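Local coordinates for protein 2-hydroxy-3-oxopropionate reductase (Polaromonas sp. JS666, PDB 4DLL) that probably catalyses the NAD(P)H-dependent reduction of 2-hydroxy-3-oxopropionate (tartronate semialdehyde) to glycerate, at residues Y55-T63 with A75-A84; L162-F173 with F183-S194. One frame throughout, in Å; residues are numbered along the deposited sequence.

Overall arrangement
Both contacts belong to the N-terminal NAD-binding domain, and each is a parallel strand pair at one margin of the same eight-stranded mixed sheet. Interaction 1 comes first along the chain and joins strand 56-60 to the outermost strand 76-78; interaction 2 follows it and joins strand 162-167 to strand 184-190, the outermost strand at the other margin. Their centres lie about 24 Å apart and their nearest atoms about 7 Å, without touching. Helix 43-52 packs against residues of both. Interaction 1 forms the 76-78 edge of the Rossmann-type sheet, next to strand 33-37, whereas interaction 2 forms the 184-190 edge, beside helix 194-222 and the second subunit.

Interaction 1 (Y55-T63 with A75-A84); sequences YALQVWNRT and ATIHEQARAA. With SO4 (sulfate ion), chain C.
With chi1 of W60 at 169°, CG anti to the backbone N, the indole is laid against the start of helix 81-85, while the bend of Q58 at chi2 (-59°) swings its amide toward the ring of H78. These residues belong to a right-handed beta-alpha-beta unit of the Rossmann fold, in which strand 56-60 pairs in parallel with strand 76-78 after helix 64-71. T76 N bonds to L57 O, V59 N to T76 O and H78 N to V59 O, the last at 3.0 Å. Beside the sheet bonds, H78 NE2 donates to Q58 OE1 at 3.0 Å, nearly straight and in the imidazole plane; it meets a lone pair of the amide oxygen, with amide and ring planes 65° apart. On the other face of the sheet, V59 CB touches I77 CD1 at 3.7 Å, and both side chains reach L70 of helix 64-71. A water joins N61 N to H78 O, and R62 N holds O3 of a sulfate, probably from the crystallisation liquor, that T39 N also binds. Over the five-membered ring of W60 sits A81 CB, 3.7 Å from its centroid, and at the indole edge NE1 makes a weak, bent bond to E79 O at 2.9 Å.

Interaction 2 (L162-F173 with F183-S194); sequences LVIMAGGKPADF and FGRATHVGPHGS
G168 O receives H188 NE2 at 2.8 Å, a bond that lies in the imidazole plane but approaches from above the carbonyl plane, away from the lone pairs. Next to it G168 N donates to G190 O, also at 2.8 Å and here on a lone pair, so both polar backbone atoms of G168 are held where strand 162-167 gives way to helix 170-183. The whole is a beta-alpha-beta unit whose two strands run parallel, 19° apart. Their bonds alternate: L162 N to F183 O, R185 N to L162 O, I164 N to R185 O, T187 N to I164 O and A166 N to T187 O.

The first turn of the helix lies over the sheet through an offset stack of F173 on H188, with ring centroids 4.8 Å apart and planes 9° from parallel. Each ring takes the other residue's CB over its face: H188 CB stands 3.7 Å from the F173 centroid, and F173 CB 4.1 Å from that of H188. With CG anti to the backbone N in both residues (chi1 172° in F173), the side chains run antiparallel past one another, which sets each CB over the other's ring. Without the imidazole, as with an alanine here, G168 O is likely to lose its side-chain donor and one face of F173 its stacking partner. Farther out, K169 NZ lies over one face of the H192 ring, 3.2 Å from H192 CD2.

Strand 162-167 is paired on its other side with strand 144-151. A186 packs on L177 and L180 of helix 170-183, V189 meets T198 of helix 194-222, and R185 NH2 bonds to the carbonyl O of E232 of the second subunit.

Interaction 1 (Y55-T63 with A75-A84)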
loop_
_atom_site.group_PDB
_atom_site.type_symbol
_atom_site.label_atom_id
_atom_site.label_comp_id
_atom_site.label_asym_id
_atom_site.label_seq_id
_atom_site.Cartn_x
_atom_site.Cartn_y
_atom_site.Cartn_z
ATOM N N TYR A 55 16.165 4.671 -31.760
ATOM C CA TYR A 55 15.018 4.242 -32.523
ATOM C C TYR A 55 14.547 5.404 -33.330
ATOM O O TYR A 55 14.617 6.541 -32.881
ATOM C CB TYR A 55 13.873 3.814 -31.594
ATOM C CG TYR A 55 14.034 2.448 -30.990
ATOM C CD1 TYR A 55 14.591 2.287 -29.714
ATOM C CD2 TYR A 55 13.636 1.305 -31.693
ATOM C CE1 TYR A 55 14.747 1.039 -29.159
ATOM C CE2 TYR A 55 13.777 0.066 -31.147
ATOM C CZ TYR A 55 14.317 -0.069 -29.870
ATOM O OH TYR A 55 14.441 -1.320 -29.335
ATOM N N ALA A 56 14.022 5.139 -34.512
ATOM C CA ALA A 56 13.460 6.235 -35.275
ATOM C C ALA A 56 11.953 6.352 -34.968
ATOM O O ALA A 56 11.246 5.360 -34.817
ATOM C CB ALA A 56 13.736 6.059 -36.782
ATOM N N LEU A 57 11.462 7.567 -34.862
ATOM C CA LEU A 57 10.145 7.719 -34.292
ATOM C C LEU A 57 9.216 8.521 -35.170
ATOM O O LEU A 57 9.569 9.637 -35.559
ATOM C CB LEU A 57 10.286 8.396 -32.921
ATOM C CG LEU A 57 8.993 8.553 -32.120
ATOM C CD1 LEU A 57 8.431 7.168 -31.718
ATOM C CD2 LEU A 57 9.235 9.496 -30.907
ATOM N N GLN A 58 8.043 7.944 -35.464
ATOM C CA GLN A 58 6.944 8.661 -36.121
ATOM C C GLN A 58 5.838 8.823 -35.109
ATOM O O GLN A 58 5.650 7.967 -34.252
ATOM C CB GLN A 58 6.364 7.884 -37.316
ATOM C CG GLN A 58 7.344 7.163 -38.263
ATOM C CD GLN A 58 8.366 8.110 -38.921
ATOM O OE1 GLN A 58 8.023 9.227 -39.382
ATOM N NE2 GLN A 58 9.624 7.677 -38.948
ATOM N N VAL A 59 5.088 9.907 -35.230
ATOM C CA VAL A 59 4.064 10.241 -34.290
ATOM C C VAL A 59 2.810 10.722 -35.022
ATOM O O VAL A 59 2.922 11.422 -35.991
ATOM C CB VAL A 59 4.533 11.415 -33.354
ATOM C CG1 VAL A 59 3.413 11.797 -32.364
ATOM C CG2 VAL A 59 5.793 11.060 -32.593
ATOM N N TRP A 60 1.628 10.336 -34.571
ATOM C CA TRP A 60 0.402 11.031 -34.920
ATOM C C TRP A 60 -0.209 11.455 -33.583
ATOM O O TRP A 60 -0.235 10.676 -32.645
ATOM C CB TRP A 60 -0.545 10.102 -35.692
ATOM C CG TRP A 60 -1.895 10.686 -35.827
ATOM C CD1 TRP A 60 -2.305 11.617 -36.759
ATOM C CD2 TRP A 60 -3.016 10.446 -34.969
ATOM N NE1 TRP A 60 -3.621 11.969 -36.522
ATOM C CE2 TRP A 60 -4.087 11.263 -35.441
ATOM C CE3 TRP A 60 -3.226 9.625 -33.849
ATOM C CZ2 TRP A 60 -5.359 11.258 -34.844
ATOM C CZ3 TRP A 60 -4.484 9.613 -33.262
ATOM C CH2 TRP A 60 -5.542 10.439 -33.757
ATOM N N ASN A 61 -0.650 12.698 -33.447
ATOM C CA ASN A 61 -1.209 13.103 -32.183
ATOM C C ASN A 61 -2.155 14.294 -32.415
ATOM O O ASN A 61 -2.322 14.689 -33.547
ATOM C CB ASN A 61 -0.107 13.371 -31.154
ATOM C CG ASN A 61 0.568 14.711 -31.348
ATOM O OD1 ASN A 61 0.871 15.114 -32.455
ATOM N ND2 ASN A 61 0.783 15.416 -30.265
ATOM N N ARG A 62 -2.757 14.817 -31.350
ATOM C CA ARG A 62 -3.854 15.764 -31.434
ATOM C C ARG A 62 -3.488 17.079 -30.766
ATOM O O ARG A 62 -4.292 17.990 -30.715
ATOM C CB ARG A 62 -5.102 15.170 -30.755
ATOM C CG ARG A 62 -5.611 13.885 -31.426
ATOM C CD ARG A 62 -6.906 13.307 -30.758
ATOM N NE ARG A 62 -6.631 12.424 -29.596
ATOM C CZ ARG A 62 -5.494 11.760 -29.401
ATOM N NH1 ARG A 62 -4.518 11.835 -30.299
ATOM N NH2 ARG A 62 -5.342 11.040 -28.301
ATOM N N THR A 63 -2.270 17.175 -30.251
ATOM C CA THR A 63 -1.884 18.327 -29.445
ATOM C C THR A 63 -0.556 18.952 -29.932
ATOM O O THR A 63 0.538 18.351 -29.808
ATOM C CB THR A 63 -1.981 18.026 -27.923
ATOM O OG1 THR A 63 -1.897 19.244 -27.195
ATOM C CG2 THR A 63 -0.898 17.118 -27.461
ATOM N N ALA A 75 11.464 13.245 -33.950
ATOM C CA ALA A 75 10.270 12.549 -34.409
ATOM C C ALA A 75 9.628 13.205 -35.645
ATOM O O ALA A 75 9.620 14.426 -35.751
ATOM C CB ALA A 75 9.263 12.466 -33.259
ATOM N N THR A 76 9.081 12.399 -36.553
ATOM C CA THR A 76 8.334 12.914 -37.679
ATOM C C THR A 76 6.836 12.887 -37.344
ATOM O O THR A 76 6.271 11.831 -37.041
ATOM C CB THR A 76 8.559 12.075 -38.984
ATOM O OG1 THR A 76 9.957 11.879 -39.207
ATOM C CG2 THR A 76 7.924 12.783 -40.225
ATOM N N ILE A 77 6.185 14.035 -37.440
ATOM C CA ILE A 77 4.765 14.105 -37.139
ATOM C C ILE A 77 3.936 13.950 -38.414
ATOM O O ILE A 77 4.297 14.485 -39.443
ATOM C CB ILE A 77 4.442 15.389 -36.393
ATOM C CG1 ILE A 77 5.552 15.732 -35.375
ATOM C CG2 ILE A 77 3.073 15.354 -35.752
ATOM C CD1 ILE A 77 5.841 14.772 -34.245
ATOM N N HIS A 78 2.840 13.203 -38.366
ATOM C CA HIS A 78 1.946 13.062 -39.525
ATOM C C HIS A 78 0.559 13.598 -39.193
ATOM O O HIS A 78 0.129 13.552 -38.037
ATOM C CB HIS A 78 1.903 11.613 -39.988
ATOM C CG HIS A 78 3.257 11.055 -40.264
ATOM N ND1 HIS A 78 3.723 10.835 -41.543
ATOM C CD2 HIS A 78 4.279 10.731 -39.429
ATOM C CE1 HIS A 78 4.962 10.368 -41.484
ATOM N NE2 HIS A 78 5.325 10.299 -40.212
ATOM N N GLU A 79 -0.126 14.146 -40.189
ATOM C CA GLU A 79 -1.490 14.664 -39.964
ATOM C C GLU A 79 -2.502 13.495 -39.800
ATOM O O GLU A 79 -3.417 13.576 -38.984
ATOM C CB GLU A 79 -1.896 15.657 -41.089
ATOM C CG GLU A 79 -3.312 16.279 -40.967
ATOM C CD GLU A 79 -3.465 17.264 -39.799
ATOM O OE1 GLU A 79 -2.440 17.583 -39.104
ATOM O OE2 GLU A 79 -4.626 17.724 -39.574
ATOM N N GLN A 80 -2.295 12.413 -40.565
ATOM C CA GLN A 80 -3.156 11.211 -40.549
ATOM C C GLN A 80 -2.399 10.036 -39.916
ATOM O O GLN A 80 -1.229 9.787 -40.235
ATOM C CB GLN A 80 -3.580 10.826 -41.972
ATOM C CG GLN A 80 -4.686 11.668 -42.581
ATOM C CD GLN A 80 -4.868 11.355 -44.064
ATOM O OE1 GLN A 80 -4.233 10.444 -44.620
ATOM N NE2 GLN A 80 -5.737 12.116 -44.718
ATOM N N ALA A 81 -3.084 9.325 -39.023
ATOM C CA ALA A 81 -2.491 8.268 -38.220
ATOM C C ALA A 81 -2.015 7.111 -39.097
ATOM O O ALA A 81 -0.919 6.544 -38.880
ATOM C CB ALA A 81 -3.493 7.802 -37.177
ATOM N N ARG A 82 -2.818 6.790 -40.112
ATOM C CA ARG A 82 -2.494 5.718 -41.060
ATOM C C ARG A 82 -1.129 5.929 -41.637
ATOM O O ARG A 82 -0.405 4.968 -41.848
ATOM C CB ARG A 82 -3.434 5.700 -42.250
ATOM C CG ARG A 82 -4.529 6.748 -42.225
ATOM C CD ARG A 82 -4.845 7.233 -43.637
ATOM N NE ARG A 82 -4.872 6.122 -44.580
ATOM C CZ ARG A 82 -4.751 6.251 -45.894
ATOM N NH1 ARG A 82 -4.626 7.454 -46.450
ATOM N NH2 ARG A 82 -4.780 5.164 -46.644
ATOM N N ALA A 83 -0.812 7.194 -41.939
ATOM C CA ALA A 83 0.465 7.579 -42.541
ATOM C C ALA A 83 1.616 7.358 -41.563
ATOM O O ALA A 83 2.696 6.962 -41.978
ATOM C CB ALA A 83 0.429 9.025 -43.000
ATOM N N ALA A 84 1.365 7.638 -40.269
ATOM C CA ALA A 84 2.365 7.470 -39.234
ATOM C C ALA A 84 2.709 6.010 -39.049
ATOM O O ALA A 84 3.854 5.667 -38.826
ATOM C CB ALA A 84 1.890 8.070 -37.903
HETATM S S SO4 C . -2.181 13.613 -27.641
HETATM O O1 SO4 C . -2.202 12.536 -26.650
HETATM O O2 SO4 C . -0.934 14.344 -27.391
HETATM O O3 SO4 C . -2.344 13.088 -29.004
HETATM O O4 SO4 C . -3.314 14.497 -27.416
HETATM O O HOH W 1 -0.753 14.729 -35.944
#

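Interaction 2 (L162-F173 with F183-S194)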
loop_
_atom_site.group_PDB
_atom_site.type_symbol
_atom_site.label_atom_id
_atom_site.label_comp_id
_atom_site.label_asym_id
_atom_site.label_seq_id
_atom_site.Cartn_x
_atom_site.Cartn_y
_atom_site.Cartn_z
ATOM N N LEU A 162 9.559 2.462 -15.348
ATOM C CA LEU A 162 8.132 2.045 -15.374
ATOM C C LEU A 162 8.121 0.560 -15.104
ATOM O O LEU A 162 9.130 -0.118 -15.220
ATOM C CB LEU A 162 7.428 2.340 -16.707
ATOM C CG LEU A 162 7.244 3.852 -16.949
ATOM C CD1 LEU A 162 6.639 4.121 -18.328
ATOM C CD2 LEU A 162 6.442 4.650 -15.851
ATOM N N VAL A 163 6.955 0.112 -14.677
ATOM C CA VAL A 163 6.578 -1.291 -14.639
ATOM C C VAL A 163 5.473 -1.527 -15.705
ATOM O O VAL A 163 4.534 -0.725 -15.817
ATOM C CB VAL A 163 6.227 -1.569 -13.158
ATOM C CG1 VAL A 163 4.877 -2.161 -12.928
ATOM C CG2 VAL A 163 7.413 -2.200 -12.453
ATOM N N ILE A 164 5.672 -2.536 -16.549
ATOM C CA ILE A 164 4.846 -2.818 -17.724
ATOM C C ILE A 164 4.266 -4.228 -17.636
ATOM O O ILE A 164 4.979 -5.233 -17.399
ATOM C CB ILE A 164 5.647 -2.670 -19.056
ATOM C CG1 ILE A 164 6.251 -1.290 -19.195
ATOM C CG2 ILE A 164 4.800 -2.978 -20.296
ATOM C CD1 ILE A 164 7.660 -1.330 -19.876
HETATM N N MSE A 165 2.958 -4.298 -17.803
HETATM C CA MSE A 165 2.234 -5.520 -17.610
HETATM C C MSE A 165 1.645 -5.924 -18.943
HETATM O O MSE A 165 0.655 -5.276 -19.422
HETATM C CB MSE A 165 1.065 -5.304 -16.622
HETATM C CG MSE A 165 1.421 -4.928 -15.174
HETATM SE SE MSE A 165 0.030 -3.527 -14.663
HETATM C CE MSE A 165 1.009 -2.130 -15.472
ATOM N N ALA A 166 2.183 -7.005 -19.486
ATOM C CA ALA A 166 1.939 -7.443 -20.878
ATOM C C ALA A 166 1.010 -8.643 -21.050
ATOM O O ALA A 166 1.092 -9.628 -20.297
ATOM C CB ALA A 166 3.319 -7.700 -21.610
ATOM N N GLY A 167 0.094 -8.558 -22.020
ATOM C CA GLY A 167 -0.808 -9.696 -22.368
ATOM C C GLY A 167 -0.486 -10.055 -23.805
ATOM O O GLY A 167 -0.322 -9.143 -24.613
ATOM N N GLY A 168 -0.345 -11.363 -24.126
ATOM C CA GLY A 168 -0.256 -11.822 -25.530
ATOM C C GLY A 168 0.596 -13.074 -25.662
ATOM O O GLY A 168 0.794 -13.793 -24.682
ATOM N N LYS A 169 1.155 -13.298 -26.852
ATOM C CA LYS A 169 1.852 -14.559 -27.133
ATOM C C LYS A 169 3.345 -14.432 -26.754
ATOM O O LYS A 169 3.882 -13.366 -26.855
ATOM C CB LYS A 169 1.591 -15.014 -28.605
ATOM C CG LYS A 169 0.039 -15.099 -28.970
ATOM C CD LYS A 169 -0.777 -16.145 -28.022
ATOM C CE LYS A 169 -2.298 -15.841 -27.743
ATOM N NZ LYS A 169 -2.578 -14.874 -26.552
ATOM N N PRO A 170 4.001 -15.508 -26.275
ATOM C CA PRO A 170 5.394 -15.337 -25.829
ATOM C C PRO A 170 6.305 -14.803 -26.930
ATOM O O PRO A 170 7.020 -13.848 -26.693
ATOM C CB PRO A 170 5.806 -16.743 -25.374
ATOM C CG PRO A 170 4.575 -17.361 -24.976
ATOM C CD PRO A 170 3.547 -16.878 -26.014
ATOM N N ALA A 171 6.227 -15.365 -28.134
ATOM C CA ALA A 171 7.016 -14.883 -29.280
ATOM C C ALA A 171 6.841 -13.400 -29.574
ATOM O O ALA A 171 7.807 -12.727 -29.857
ATOM C CB ALA A 171 6.705 -15.700 -30.529
ATOM N N ASP A 172 5.611 -12.885 -29.499
ATOM C CA ASP A 172 5.375 -11.471 -29.742
ATOM C C ASP A 172 6.006 -10.638 -28.600
ATOM O O ASP A 172 6.661 -9.603 -28.844
ATOM C CB ASP A 172 3.863 -11.207 -29.873
ATOM C CG ASP A 172 3.272 -11.765 -31.170
ATOM O OD1 ASP A 172 3.979 -11.753 -32.194
ATOM O OD2 ASP A 172 2.088 -12.174 -31.198
ATOM N N PHE A 173 5.825 -11.115 -27.350
ATOM C CA PHE A 173 6.377 -10.447 -26.207
ATOM C C PHE A 173 7.893 -10.417 -26.306
ATOM O O PHE A 173 8.480 -9.384 -26.007
ATOM C CB PHE A 173 5.933 -11.121 -24.888
ATOM C CG PHE A 173 6.623 -10.575 -23.663
ATOM C CD1 PHE A 173 6.156 -9.380 -23.059
ATOM C CD2 PHE A 173 7.738 -11.245 -23.117
ATOM C CE1 PHE A 173 6.754 -8.842 -21.934
ATOM C CE2 PHE A 173 8.393 -10.721 -21.971
ATOM C CZ PHE A 173 7.905 -9.520 -21.362
ATOM N N PHE A 183 11.604 1.396 -21.554
ATOM C CA PHE A 183 10.658 2.138 -20.689
ATOM C C PHE A 183 10.666 1.651 -19.257
ATOM O O PHE A 183 10.440 2.443 -18.352
ATOM C CB PHE A 183 9.245 2.068 -21.196
ATOM C CG PHE A 183 9.093 2.431 -22.632
ATOM C CD1 PHE A 183 9.611 3.619 -23.119
ATOM C CD2 PHE A 183 8.387 1.582 -23.485
ATOM C CE1 PHE A 183 9.453 3.955 -24.473
ATOM C CE2 PHE A 183 8.226 1.886 -24.821
ATOM C CZ PHE A 183 8.753 3.086 -25.328
ATOM N N GLY A 184 10.942 0.364 -19.043
ATOM C CA GLY A 184 11.064 -0.091 -17.662
ATOM C C GLY A 184 11.198 -1.564 -17.561
ATOM O O GLY A 184 11.717 -2.196 -18.460
ATOM N N ARG A 185 10.773 -2.121 -16.442
ATOM C CA ARG A 185 10.752 -3.564 -16.317
ATOM C C ARG A 185 9.386 -4.138 -16.815
ATOM O O ARG A 185 8.322 -3.766 -16.292
ATOM C CB ARG A 185 11.045 -3.962 -14.862
ATOM C CG ARG A 185 11.282 -5.451 -14.689
ATOM C CD ARG A 185 11.476 -5.854 -13.177
ATOM N NE ARG A 185 10.436 -5.341 -12.278
ATOM C CZ ARG A 185 9.211 -5.888 -12.131
ATOM N NH1 ARG A 185 8.850 -6.966 -12.838
ATOM N NH2 ARG A 185 8.322 -5.366 -11.260
ATOM N N ALA A 186 9.416 -5.019 -17.821
ATOM C CA ALA A 186 8.185 -5.630 -18.351
ATOM C C ALA A 186 8.086 -7.061 -17.900
ATOM O O ALA A 186 9.106 -7.770 -17.783
ATOM C CB ALA A 186 8.140 -5.557 -19.901
ATOM N N THR A 187 6.849 -7.480 -17.650
ATOM C CA THR A 187 6.524 -8.796 -17.164
ATOM C C THR A 187 5.378 -9.333 -18.004
ATOM O O THR A 187 4.304 -8.667 -18.196
ATOM C CB THR A 187 6.051 -8.731 -15.690
ATOM O OG1 THR A 187 7.026 -8.037 -14.891
ATOM C CG2 THR A 187 5.831 -10.114 -15.102
ATOM N N HIS A 188 5.568 -10.552 -18.459
ATOM C CA HIS A 188 4.591 -11.193 -19.307
ATOM C C HIS A 188 3.564 -11.872 -18.433
ATOM O O HIS A 188 3.890 -12.822 -17.736
ATOM C CB HIS A 188 5.259 -12.158 -20.296
ATOM C CG HIS A 188 4.326 -12.697 -21.325
ATOM N ND1 HIS A 188 4.577 -13.846 -22.037
ATOM C CD2 HIS A 188 3.145 -12.210 -21.793
ATOM C CE1 HIS A 188 3.587 -14.052 -22.885
ATOM N NE2 HIS A 188 2.703 -13.076 -22.750
ATOM N N VAL A 189 2.330 -11.385 -18.451
ATOM C CA VAL A 189 1.377 -11.786 -17.409
ATOM C C VAL A 189 0.424 -12.888 -17.865
ATOM O O VAL A 189 -0.180 -13.580 -17.033
ATOM C CB VAL A 189 0.542 -10.599 -16.858
ATOM C CG1 VAL A 189 1.368 -9.707 -15.893
ATOM C CG2 VAL A 189 -0.075 -9.742 -18.015
ATOM N N GLY A 190 0.308 -13.092 -19.171
ATOM C CA GLY A 190 -0.668 -14.039 -19.705
ATOM C C GLY A 190 -0.986 -13.694 -21.160
ATOM O O GLY A 190 -0.252 -12.911 -21.762
ATOM N N PRO A 191 -2.097 -14.258 -21.715
ATOM C CA PRO A 191 -2.543 -14.111 -23.113
ATOM C C PRO A 191 -3.265 -12.801 -23.296
ATOM O O PRO A 191 -3.417 -12.082 -22.344
ATOM C CB PRO A 191 -3.488 -15.316 -23.323
ATOM C CG PRO A 191 -3.327 -16.169 -22.070
ATOM C CD PRO A 191 -2.971 -15.200 -20.984
ATOM N N HIS A 192 -3.607 -12.451 -24.539
ATOM C CA HIS A 192 -4.342 -11.202 -24.852
ATOM C C HIS A 192 -5.340 -10.820 -23.766
ATOM O O HIS A 192 -6.108 -11.666 -23.342
ATOM C CB HIS A 192 -5.070 -11.265 -26.203
ATOM C CG HIS A 192 -4.240 -11.755 -27.346
ATOM N ND1 HIS A 192 -3.078 -11.134 -27.762
ATOM C CD2 HIS A 192 -4.440 -12.787 -28.206
ATOM C CE1 HIS A 192 -2.589 -11.767 -28.818
ATOM N NE2 HIS A 192 -3.387 -12.789 -29.093
ATOM N N GLY A 193 -5.271 -9.561 -23.307
ATOM C CA GLY A 193 -6.160 -8.973 -22.321
ATOM C C GLY A 193 -5.657 -9.122 -20.912
ATOM O O GLY A 193 -6.112 -8.413 -20.033
ATOM N N SER A 194 -4.688 -10.021 -20.719
ATOM C CA SER A 194 -4.011 -10.196 -19.438
ATOM C C SER A 194 -3.295 -8.951 -18.844
ATOM O O SER A 194 -3.290 -8.756 -17.626
ATOM C CB SER A 194 -2.986 -11.309 -19.580
ATOM O OG SER A 194 -3.596 -12.552 -19.353
#